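Local coordinates for protein dTDP-glucose 4,6-dehydratase (Klebsiella pneumoniae, PDB 5U4Q) that binds NAD in a Rossmann fold and probably catalyses the dehydration of dTDP-glucose to its 4-keto-6-deoxy derivative, at residues 64-74 against 108-116; 273-282 against 320-328. One frame throughout, in Å; residues are numbered along the deposited sequence.

Interaction 1 of 2, residues 64-74 against 108-116; sequences LADREGMAKLF and GYLNILEGC. With NAD (nicotinamide-adenine-dinucleotide), chain C.
Phe74 lies flat against Gly115, whose CA sits 3.6 Å from the centroid of the Phe74 ring and 16° off its normal, a CH-pi contact over one face. The ring can pack directly on this CA because Gly115 has no side chain. The segment axes, 9.4 Å apart at closest, cross at -31°. Beyond the ring, selenomethionine Met70 folds back on itself, bent at both chi2 and chi3, which brings CE to 3.5 Å from Ile112 CD1, tighter than usual carbon contact. Between these residues and the NAD end, Asn111 reaches across: its ND2 donates to Leu64 O at 2.7 Å with an N-H...O angle of 170°, in the carbonyl plane and on a lone pair. The same Leu64 gives its backbone N to N1A of the NAD adenine at 3.0 Å, so one residue links cofactor and helix pair.

The outer side is looser. Arg67 lies on the solvent side, its extended chain crossing Asn111 at about a right angle with CG 4.2 Å from OD1, and a water donates to Arg67 O and only weakly to Asn111 OD1. Here Tyr99 of the second subunit also bonds Asn111 OD1 and makes a cation-pi contact with Arg67. Inward, Phe74 and Cys116 rest on Val82 of strand 81-84, Ile112 touches Thr9 of strand 5-9, and on another side of helix 98-118 Leu113 meets helix 153-172.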
loop_
_atom_site.group_PDB
_atom_site.type_symbol
_atom_site.label_atom_id
_atom_site.label_comp_id
_atom_site.label_asym_id
_atom_site.label_seq_id
_atom_site.Cartn_x
_atom_site.Cartn_y
_atom_site.Cartn_z
ATOM N N LEU A 64 -1.708 14.646 -9.402
ATOM C CA LEU A 64 -2.134 13.240 -9.500
ATOM C C LEU A 64 -3.424 12.952 -8.718
ATOM O O LEU A 64 -4.182 12.056 -9.103
ATOM C CB LEU A 64 -1.047 12.318 -8.953
ATOM C CG LEU A 64 0.269 12.201 -9.683
ATOM C CD1 LEU A 64 1.173 11.340 -8.822
ATOM C CD2 LEU A 64 0.073 11.599 -11.076
ATOM N N ALA A 65 -3.651 13.734 -7.657
ATOM C CA ALA A 65 -4.800 13.548 -6.788
ATOM C C ALA A 65 -6.064 14.240 -7.274
ATOM O O ALA A 65 -7.117 14.077 -6.655
ATOM C CB ALA A 65 -4.453 14.038 -5.403
ATOM N N ASP A 66 -5.966 14.985 -8.366
ATOM C CA ASP A 66 -7.112 15.707 -8.965
ATOM C C ASP A 66 -7.855 14.676 -9.825
ATOM O O ASP A 66 -7.507 14.449 -10.984
ATOM C CB ASP A 66 -6.577 16.896 -9.770
ATOM C CG ASP A 66 -7.657 17.731 -10.454
ATOM O OD1 ASP A 66 -8.838 17.333 -10.509
ATOM O OD2 ASP A 66 -7.291 18.805 -10.953
ATOM N N ARG A 67 -8.886 14.058 -9.251
ATOM C CA ARG A 67 -9.596 12.971 -9.913
ATOM C C ARG A 67 -10.200 13.389 -11.245
ATOM O O ARG A 67 -10.017 12.705 -12.247
ATOM C CB ARG A 67 -10.702 12.382 -9.020
ATOM C CG ARG A 67 -11.468 11.260 -9.719
ATOM C CD ARG A 67 -12.558 10.651 -8.868
ATOM N NE ARG A 67 -13.375 9.743 -9.673
ATOM C CZ ARG A 67 -14.489 9.143 -9.253
ATOM N NH1 ARG A 67 -14.935 9.335 -8.010
ATOM N NH2 ARG A 67 -15.149 8.333 -10.077
ATOM N N GLU A 68 -10.927 14.509 -11.261
ATOM C CA GLU A 68 -11.553 14.962 -12.503
ATOM C C GLU A 68 -10.501 15.386 -13.521
ATOM O O GLU A 68 -10.631 15.078 -14.716
ATOM C CB GLU A 68 -12.563 16.100 -12.253
ATOM C CG GLU A 68 -13.235 16.583 -13.533
ATOM C CD GLU A 68 -14.398 17.525 -13.309
ATOM O OE1 GLU A 68 -14.588 18.017 -12.173
ATOM O OE2 GLU A 68 -15.132 17.760 -14.294
ATOM N N GLY A 69 -9.467 16.088 -13.052
ATOM C CA GLY A 69 -8.370 16.543 -13.948
ATOM C C GLY A 69 -7.638 15.356 -14.580
ATOM O O GLY A 69 -7.293 15.363 -15.757
HETATM N N MSE A 70 -7.382 14.336 -13.772
HETATM C CA MSE A 70 -6.740 13.127 -14.287
HETATM C C MSE A 70 -7.606 12.389 -15.278
HETATM O O MSE A 70 -7.150 11.954 -16.339
HETATM C CB MSE A 70 -6.362 12.221 -13.125
HETATM C CG MSE A 70 -5.188 12.787 -12.342
HETATM SE SE MSE A 70 -3.460 12.631 -13.262
HETATM C CE MSE A 70 -3.260 10.713 -12.945
ATOM N N ALA A 71 -8.892 12.266 -14.966
ATOM C CA ALA A 71 -9.820 11.618 -15.889
ATOM C C ALA A 71 -9.882 12.361 -17.233
ATOM O O ALA A 71 -9.858 11.725 -18.291
ATOM C CB ALA A 71 -11.206 11.528 -15.260
ATOM N N LYS A 72 -9.943 13.684 -17.180
ATOM C CA LYS A 72 -9.959 14.521 -18.389
ATOM C C LYS A 72 -8.701 14.319 -19.235
ATOM O O LYS A 72 -8.752 14.225 -20.451
ATOM C CB LYS A 72 -10.114 15.983 -18.030
ATOM C CG LYS A 72 -10.331 16.920 -19.222
ATOM C CD LYS A 72 -10.435 18.386 -18.784
ATOM C CE LYS A 72 -11.504 18.600 -17.719
ATOM N NZ LYS A 72 -11.694 20.037 -17.337
ATOM N N LEU A 73 -7.562 14.231 -18.567
ATOM C CA LEU A 73 -6.301 14.010 -19.259
ATOM C C LEU A 73 -6.324 12.683 -20.032
ATOM O O LEU A 73 -6.041 12.635 -21.215
ATOM C CB LEU A 73 -5.165 14.007 -18.236
ATOM C CG LEU A 73 -3.777 13.637 -18.733
ATOM C CD1 LEU A 73 -3.145 14.797 -19.459
ATOM C CD2 LEU A 73 -2.928 13.208 -17.552
ATOM N N PHE A 74 -6.666 11.601 -19.347
ATOM C CA PHE A 74 -6.698 10.317 -19.983
ATOM C C PHE A 74 -7.755 10.280 -21.099
ATOM O O PHE A 74 -7.501 9.765 -22.170
ATOM C CB PHE A 74 -6.924 9.206 -18.976
ATOM C CG PHE A 74 -5.665 8.778 -18.228
ATOM C CD1 PHE A 74 -4.911 7.725 -18.693
ATOM C CD2 PHE A 74 -5.305 9.372 -17.033
ATOM C CE1 PHE A 74 -3.775 7.315 -17.988
ATOM C CE2 PHE A 74 -4.162 8.970 -16.346
ATOM C CZ PHE A 74 -3.423 7.938 -16.824
ATOM N N GLY A 108 -3.232 9.116 -5.918
ATOM C CA GLY A 108 -2.714 9.445 -7.224
ATOM C C GLY A 108 -2.472 8.227 -8.095
ATOM O O GLY A 108 -2.748 8.225 -9.306
ATOM N N TYR A 109 -1.985 7.156 -7.472
ATOM C CA TYR A 109 -1.701 5.926 -8.208
ATOM C C TYR A 109 -3.021 5.311 -8.682
ATOM O O TYR A 109 -3.100 4.791 -9.792
ATOM C CB TYR A 109 -0.863 4.944 -7.370
ATOM C CG TYR A 109 -0.319 3.800 -8.217
ATOM C CD1 TYR A 109 0.722 4.005 -9.086
ATOM C CD2 TYR A 109 -0.877 2.538 -8.169
ATOM C CE1 TYR A 109 1.195 2.974 -9.907
ATOM C CE2 TYR A 109 -0.427 1.517 -8.965
ATOM C CZ TYR A 109 0.628 1.725 -9.822
ATOM O OH TYR A 109 1.077 0.703 -10.627
ATOM N N LEU A 110 -4.060 5.366 -7.851
ATOM C CA LEU A 110 -5.362 4.859 -8.276
ATOM C C LEU A 110 -5.876 5.642 -9.480
ATOM O O LEU A 110 -6.409 5.030 -10.396
ATOM C CB LEU A 110 -6.388 4.900 -7.152
ATOM C CG LEU A 110 -7.771 4.326 -7.518
ATOM C CD1 LEU A 110 -7.724 2.895 -8.030
ATOM C CD2 LEU A 110 -8.727 4.456 -6.337
ATOM N N ASN A 111 -5.707 6.973 -9.487
ATOM C CA ASN A 111 -6.150 7.773 -10.657
ATOM C C ASN A 111 -5.432 7.313 -11.919
ATOM O O ASN A 111 -6.036 7.231 -12.987
ATOM C CB ASN A 111 -5.992 9.277 -10.402
ATOM C CG ASN A 111 -6.931 9.766 -9.322
ATOM O OD1 ASN A 111 -7.954 9.121 -9.066
ATOM N ND2 ASN A 111 -6.591 10.870 -8.658
ATOM N N ILE A 112 -4.137 7.028 -11.813
ATOM C CA ILE A 112 -3.391 6.490 -12.940
ATOM C C ILE A 112 -4.005 5.144 -13.393
ATOM O O ILE A 112 -4.215 4.932 -14.604
ATOM C CB ILE A 112 -1.887 6.278 -12.576
ATOM C CG1 ILE A 112 -1.165 7.609 -12.388
ATOM C CG2 ILE A 112 -1.145 5.410 -13.595
ATOM C CD1 ILE A 112 -0.841 8.345 -13.657
ATOM N N LEU A 113 -4.246 4.226 -12.445
ATOM C CA LEU A 113 -4.775 2.904 -12.801
ATOM C C LEU A 113 -6.148 3.009 -13.458
ATOM O O LEU A 113 -6.409 2.330 -14.445
ATOM C CB LEU A 113 -4.825 1.988 -11.590
ATOM C CG LEU A 113 -3.482 1.520 -11.019
ATOM C CD1 LEU A 113 -3.719 0.782 -9.702
ATOM C CD2 LEU A 113 -2.759 0.639 -12.004
ATOM N N GLU A 114 -6.990 3.873 -12.900
ATOM C CA GLU A 114 -8.335 4.097 -13.464
ATOM C C GLU A 114 -8.252 4.637 -14.871
ATOM O O GLU A 114 -9.002 4.192 -15.758
ATOM C CB GLU A 114 -9.167 4.986 -12.553
ATOM C CG GLU A 114 -9.766 4.212 -11.390
ATOM C CD GLU A 114 -10.864 3.255 -11.842
ATOM O OE1 GLU A 114 -11.924 3.791 -12.230
ATOM O OE2 GLU A 114 -10.696 2.021 -11.788
ATOM N N GLY A 115 -7.350 5.595 -15.100
ATOM C CA GLY A 115 -7.154 6.169 -16.424
ATOM C C GLY A 115 -6.712 5.094 -17.402
ATOM O O GLY A 115 -7.234 4.984 -18.557
ATOM N N CYS A 116 -5.785 4.240 -16.977
ATOM C CA CYS A 116 -5.308 3.149 -17.830
ATOM C C CYS A 116 -6.408 2.130 -18.125
ATOM O O CYS A 116 -6.495 1.626 -19.243
ATOM C CB CYS A 116 -4.116 2.434 -17.197
ATOM S SG CYS A 116 -2.600 3.421 -17.134
HETATM P PA NAD C . 11.705 14.236 -8.569
HETATM O O1A NAD C . 12.798 14.983 -9.229
HETATM O O2A NAD C . 11.135 14.705 -7.245
HETATM O O5B NAD C . 10.514 14.072 -9.650
HETATM C C5B NAD C . 9.174 13.722 -9.328
HETATM C C4B NAD C . 8.259 14.788 -9.908
HETATM O O4B NAD C . 6.936 14.400 -9.492
HETATM C C3B NAD C . 8.532 16.187 -9.372
HETATM O O3B NAD C . 8.905 17.145 -10.374
HETATM C C2B NAD C . 7.228 16.534 -8.653
HETATM O O2B NAD C . 6.854 17.919 -8.791
HETATM C C1B NAD C . 6.198 15.569 -9.238
HETATM N N9A NAD C . 5.080 15.277 -8.324
HETATM C C8A NAD C . 5.164 14.884 -7.033
HETATM N N7A NAD C . 3.944 14.739 -6.511
HETATM C C5A NAD C . 3.059 15.022 -7.481
HETATM C C6A NAD C . 1.587 15.099 -7.566
HETATM N N6A NAD C . 0.807 14.812 -6.533
HETATM N N1A NAD C . 1.080 15.457 -8.747
HETATM C C2A NAD C . 1.829 15.765 -9.815
HETATM N N3A NAD C . 3.178 15.746 -9.803
HETATM C C4A NAD C . 3.813 15.382 -8.657
HETATM O O3 NAD C . 12.124 12.706 -8.277
HETATM P PN NAD C . 12.751 11.612 -9.279
HETATM O O1N NAD C . 12.739 12.046 -10.686
HETATM O O2N NAD C . 14.025 11.156 -8.568
HETATM O O5D NAD C . 11.680 10.454 -9.054
HETATM C C5D NAD C . 10.913 9.830 -10.079
HETATM C C4D NAD C . 10.335 8.562 -9.472
HETATM O O4D NAD C . 11.394 7.600 -9.256
HETATM C C3D NAD C . 9.611 8.676 -8.136
HETATM O O3D NAD C . 8.467 7.820 -8.183
HETATM C C2D NAD C . 10.578 8.115 -7.121
HETATM O O2D NAD C . 9.930 7.507 -5.984
HETATM C C1D NAD C . 11.343 7.088 -7.930
HETATM N N1N NAD C . 12.718 6.883 -7.433
HETATM C C2N NAD C . 13.739 7.721 -7.727
HETATM C C3N NAD C . 15.037 7.493 -7.238
HETATM C C7N NAD C . 16.245 8.396 -7.524
HETATM O O7N NAD C . 17.378 8.022 -7.188
HETATM N N7N NAD C . 16.138 9.610 -8.090
HETATM C C4N NAD C . 15.255 6.410 -6.416
HETATM C C5N NAD C . 14.196 5.567 -6.111
HETATM C C6N NAD C . 12.924 5.827 -6.609
HETATM O O HOH W 1 -9.274 10.000 -12.108
#

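Interaction 2 of 2, residues 273-282 against 320-328; sequences DYITALEEAL and VKDGVKNFV
Val320 opens the contact by meeting the Tyr274 ring obliquely, with CG2 3.5 Å from Tyr274 CE1. The two side chains cross at about a right angle, and CG2 of Val320 also lies 3.5 Å from the phenol oxygen OH of Tyr274. Val269, from a loop, touches both residues, and Phe220 meets the Tyr274 ring with the planes about 35° apart.

One turn on, Val324 points at helix 273-282 and faces Ala277, whose small CB is about equally far from both methyls of the valine. With CG1 anti to the backbone N (chi1 167°), that methyl lies 3.8 Å from Ala277 O and 4.0 Å from Leu278 CD2, so it packs on backbone and side chain together. This is the middle of the crossing: the axes of the two segments approach to 9.5 Å at -46°.

Lys325 lies toward the margin, where its NZ is 4.9 Å from Glu280 OE2; opposite charges are near each other there without their charged atoms touching.

Val328 closes the row, spaced four residues from Val324 as Val324 is from Val320. Its CG2 meets Leu278 CD2 at 3.7 Å and Ala281 CB, while CG1 lies 3.9 Å from Leu282 CD2; both leucines approach it obliquely. Leu278 and Phe327 also touch Thr199, and Leu278 Phe198, of helix 194-203.

No hydrogen bond joins the two segments. Their 451 Å² of buried surface rests on methyl groups, alanines and one aromatic ring, which implies that cohesion here comes from shape and the hydrophobic effect, with the nearby charges of Glu280 and Lys325 at the margin.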
loop_
_atom_site.group_PDB
_atom_site.type_symbol
_atom_site.label_atom_id
_atom_site.label_comp_id
_atom_site.label_asym_id
_atom_site.label_seq_id
_atom_site.Cartn_x
_atom_site.Cartn_y
_atom_site.Cartn_z
ATOM N N ASP A 273 34.500 6.291 -3.429
ATOM C CA ASP A 273 34.953 6.470 -4.831
ATOM C C ASP A 273 34.252 7.683 -5.469
ATOM O O ASP A 273 34.870 8.433 -6.241
ATOM C CB ASP A 273 34.686 5.227 -5.692
ATOM C CG ASP A 273 35.496 4.001 -5.260
ATOM O OD1 ASP A 273 36.543 4.156 -4.610
ATOM O OD2 ASP A 273 35.087 2.877 -5.608
ATOM N N TYR A 274 32.970 7.874 -5.147
ATOM C CA TYR A 274 32.225 9.030 -5.669
ATOM C C TYR A 274 32.700 10.325 -5.039
ATOM O O TYR A 274 32.849 11.319 -5.726
ATOM C CB TYR A 274 30.720 8.886 -5.420
ATOM C CG TYR A 274 30.100 7.775 -6.195
ATOM C CD1 TYR A 274 29.725 7.957 -7.517
ATOM C CD2 TYR A 274 29.882 6.544 -5.620
ATOM C CE1 TYR A 274 29.157 6.926 -8.250
ATOM C CE2 TYR A 274 29.318 5.493 -6.347
ATOM C CZ TYR A 274 28.944 5.701 -7.655
ATOM O OH TYR A 274 28.396 4.667 -8.378
ATOM N N ILE A 275 32.929 10.315 -3.723
ATOM C CA ILE A 275 33.394 11.523 -3.040
ATOM C C ILE A 275 34.765 11.933 -3.571
ATOM O O ILE A 275 34.980 13.092 -3.881
ATOM C CB ILE A 275 33.434 11.320 -1.515
ATOM C CG1 ILE A 275 32.021 11.016 -1.016
ATOM C CG2 ILE A 275 33.994 12.564 -0.821
ATOM C CD1 ILE A 275 31.943 10.762 0.469
ATOM N N THR A 276 35.685 10.977 -3.681
ATOM C CA THR A 276 37.022 11.297 -4.168
ATOM C C THR A 276 36.973 11.886 -5.573
ATOM O O THR A 276 37.656 12.885 -5.879
ATOM C CB THR A 276 37.921 10.050 -4.161
ATOM O OG1 THR A 276 37.994 9.539 -2.819
ATOM C CG2 THR A 276 39.307 10.381 -4.670
ATOM N N ALA A 277 36.155 11.276 -6.432
ATOM C CA ALA A 277 36.011 11.767 -7.799
ATOM C C ALA A 277 35.419 13.187 -7.832
ATOM O O ALA A 277 35.815 14.004 -8.654
ATOM C CB ALA A 277 35.161 10.818 -8.625
ATOM N N LEU A 278 34.416 13.444 -6.991
ATOM C CA LEU A 278 33.848 14.800 -6.901
ATOM C C LEU A 278 34.873 15.802 -6.428
ATOM O O LEU A 278 34.945 16.917 -6.945
ATOM C CB LEU A 278 32.656 14.869 -5.952
ATOM C CG LEU A 278 31.277 14.609 -6.498
ATOM C CD1 LEU A 278 30.299 14.644 -5.340
ATOM C CD2 LEU A 278 30.885 15.646 -7.551
ATOM N N GLU A 279 35.662 15.410 -5.432
ATOM C CA GLU A 279 36.704 16.308 -4.905
ATOM C C GLU A 279 37.683 16.736 -5.995
ATOM O O GLU A 279 38.036 17.918 -6.099
ATOM C CB GLU A 279 37.413 15.637 -3.736
ATOM C CG GLU A 279 36.587 15.607 -2.462
ATOM C CD GLU A 279 37.263 14.847 -1.333
ATOM O OE1 GLU A 279 38.086 13.945 -1.625
ATOM O OE2 GLU A 279 36.960 15.161 -0.169
ATOM N N GLU A 280 38.083 15.783 -6.827
ATOM C CA GLU A 280 38.988 16.041 -7.934
ATOM C C GLU A 280 38.345 16.960 -8.966
ATOM O O GLU A 280 38.992 17.877 -9.472
ATOM C CB GLU A 280 39.378 14.737 -8.619
ATOM C CG GLU A 280 40.367 14.913 -9.772
ATOM C CD GLU A 280 40.584 13.640 -10.571
ATOM O OE1 GLU A 280 41.760 13.330 -10.864
ATOM O OE2 GLU A 280 39.586 12.953 -10.913
ATOM N N ALA A 281 37.082 16.698 -9.292
ATOM C CA ALA A 281 36.382 17.481 -10.310
ATOM C C ALA A 281 36.119 18.912 -9.881
ATOM O O ALA A 281 36.152 19.820 -10.701
ATOM C CB ALA A 281 35.058 16.808 -10.698
ATOM N N LEU A 282 35.829 19.090 -8.602
ATOM C CA LEU A 282 35.525 20.416 -8.042
ATOM C C LEU A 282 36.752 21.143 -7.516
ATOM O O LEU A 282 36.662 22.335 -7.167
ATOM C CB LEU A 282 34.473 20.287 -6.935
ATOM C CG LEU A 282 33.109 19.771 -7.406
ATOM C CD1 LEU A 282 32.231 19.441 -6.219
ATOM C CD2 LEU A 282 32.425 20.784 -8.320
ATOM N N VAL A 320 31.859 5.480 -12.954
ATOM C CA VAL A 320 31.803 6.552 -11.957
ATOM C C VAL A 320 32.642 7.756 -12.435
ATOM O O VAL A 320 32.221 8.914 -12.277
ATOM C CB VAL A 320 32.403 6.048 -10.625
ATOM C CG1 VAL A 320 32.628 7.201 -9.636
ATOM C CG2 VAL A 320 31.498 4.990 -10.030
ATOM N N LYS A 321 33.822 7.476 -12.985
ATOM C CA LYS A 321 34.732 8.514 -13.465
ATOM C C LYS A 321 33.997 9.440 -14.434
ATOM O O LYS A 321 33.966 10.657 -14.253
ATOM C CB LYS A 321 35.956 7.885 -14.142
ATOM C CG LYS A 321 36.965 8.866 -14.711
ATOM C CD LYS A 321 38.187 8.140 -15.261
ATOM C CE LYS A 321 39.221 9.148 -15.751
ATOM N NZ LYS A 321 40.514 8.514 -16.141
ATOM N N ASP A 322 33.338 8.852 -15.411
ATOM C CA ASP A 322 32.618 9.634 -16.396
ATOM C C ASP A 322 31.329 10.235 -15.860
ATOM O O ASP A 322 31.000 11.386 -16.183
ATOM C CB ASP A 322 32.297 8.777 -17.616
ATOM C CG ASP A 322 33.498 8.528 -18.490
ATOM O OD1 ASP A 322 34.471 9.322 -18.454
ATOM O OD2 ASP A 322 33.441 7.553 -19.259
ATOM N N GLY A 323 30.579 9.461 -15.074
ATOM C CA GLY A 323 29.327 9.956 -14.515
ATOM C C GLY A 323 29.519 11.200 -13.658
ATOM O O GLY A 323 28.769 12.166 -13.735
ATOM N N VAL A 324 30.564 11.172 -12.831
ATOM C CA VAL A 324 30.873 12.305 -11.971
ATOM C C VAL A 324 31.272 13.523 -12.805
ATOM O O VAL A 324 30.800 14.629 -12.542
ATOM C CB VAL A 324 31.973 11.947 -10.949
ATOM C CG1 VAL A 324 32.504 13.210 -10.269
ATOM C CG2 VAL A 324 31.446 10.947 -9.959
ATOM N N LYS A 325 32.127 13.315 -13.808
ATOM C CA LYS A 325 32.515 14.416 -14.704
ATOM C C LYS A 325 31.278 14.999 -15.415
ATOM O O LYS A 325 31.149 16.226 -15.538
ATOM C CB LYS A 325 33.563 13.973 -15.721
ATOM C CG LYS A 325 34.939 13.690 -15.115
ATOM C CD LYS A 325 35.844 13.054 -16.159
ATOM C CE LYS A 325 37.186 12.648 -15.568
ATOM N NZ LYS A 325 38.073 13.833 -15.529
ATOM N N ASN A 326 30.367 14.129 -15.849
ATOM C CA ASN A 326 29.142 14.587 -16.527
ATOM C C ASN A 326 28.300 15.450 -15.592
ATOM O O ASN A 326 27.778 16.525 -15.968
ATOM C CB ASN A 326 28.317 13.398 -17.027
ATOM C CG ASN A 326 28.998 12.633 -18.158
ATOM O OD1 ASN A 326 29.955 13.114 -18.761
ATOM N ND2 ASN A 326 28.526 11.435 -18.425
ATOM N N PHE A 327 28.183 15.010 -14.343
ATOM C CA PHE A 327 27.427 15.754 -13.379
ATOM C C PHE A 327 28.013 17.142 -13.149
ATOM O O PHE A 327 27.309 18.146 -13.143
ATOM C CB PHE A 327 27.291 15.029 -12.027
ATOM C CG PHE A 327 26.554 15.843 -11.039
ATOM C CD1 PHE A 327 25.165 15.920 -11.114
ATOM C CD2 PHE A 327 27.202 16.652 -10.122
ATOM C CE1 PHE A 327 24.444 16.757 -10.295
ATOM C CE2 PHE A 327 26.477 17.488 -9.292
ATOM C CZ PHE A 327 25.103 17.546 -9.381
ATOM N N VAL A 328 29.322 17.179 -12.929
ATOM C CA VAL A 328 29.992 18.451 -12.602
ATOM C C VAL A 328 29.928 19.432 -13.774
ATOM O O VAL A 328 29.699 20.616 -13.570
ATOM C CB VAL A 328 31.411 18.204 -12.084
ATOM C CG1 VAL A 328 32.210 19.513 -12.000
ATOM C CG2 VAL A 328 31.336 17.535 -10.720
#

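Overall arrangement
Both contacts pair helices that run in roughly the same direction, yet they share no element and lie on opposite sides of the chain's centre, their own centres 40 Å apart and their nearest atoms about 24 Å. Interaction 1 is the more buried: eight of its eleven touching residues are buried, against four of nine in interaction 2. It belongs to the Rossmann part, reaching the cofactor at one end and the second subunit on its outer side. Interaction 2 joins helices late in the chain, and no other subunit touches it. The buried areas are similar, 437 and 451 Å², but the first combines a polar amide link with aromatic-on-glycine packing, whereas the second is aliphatic almost throughout.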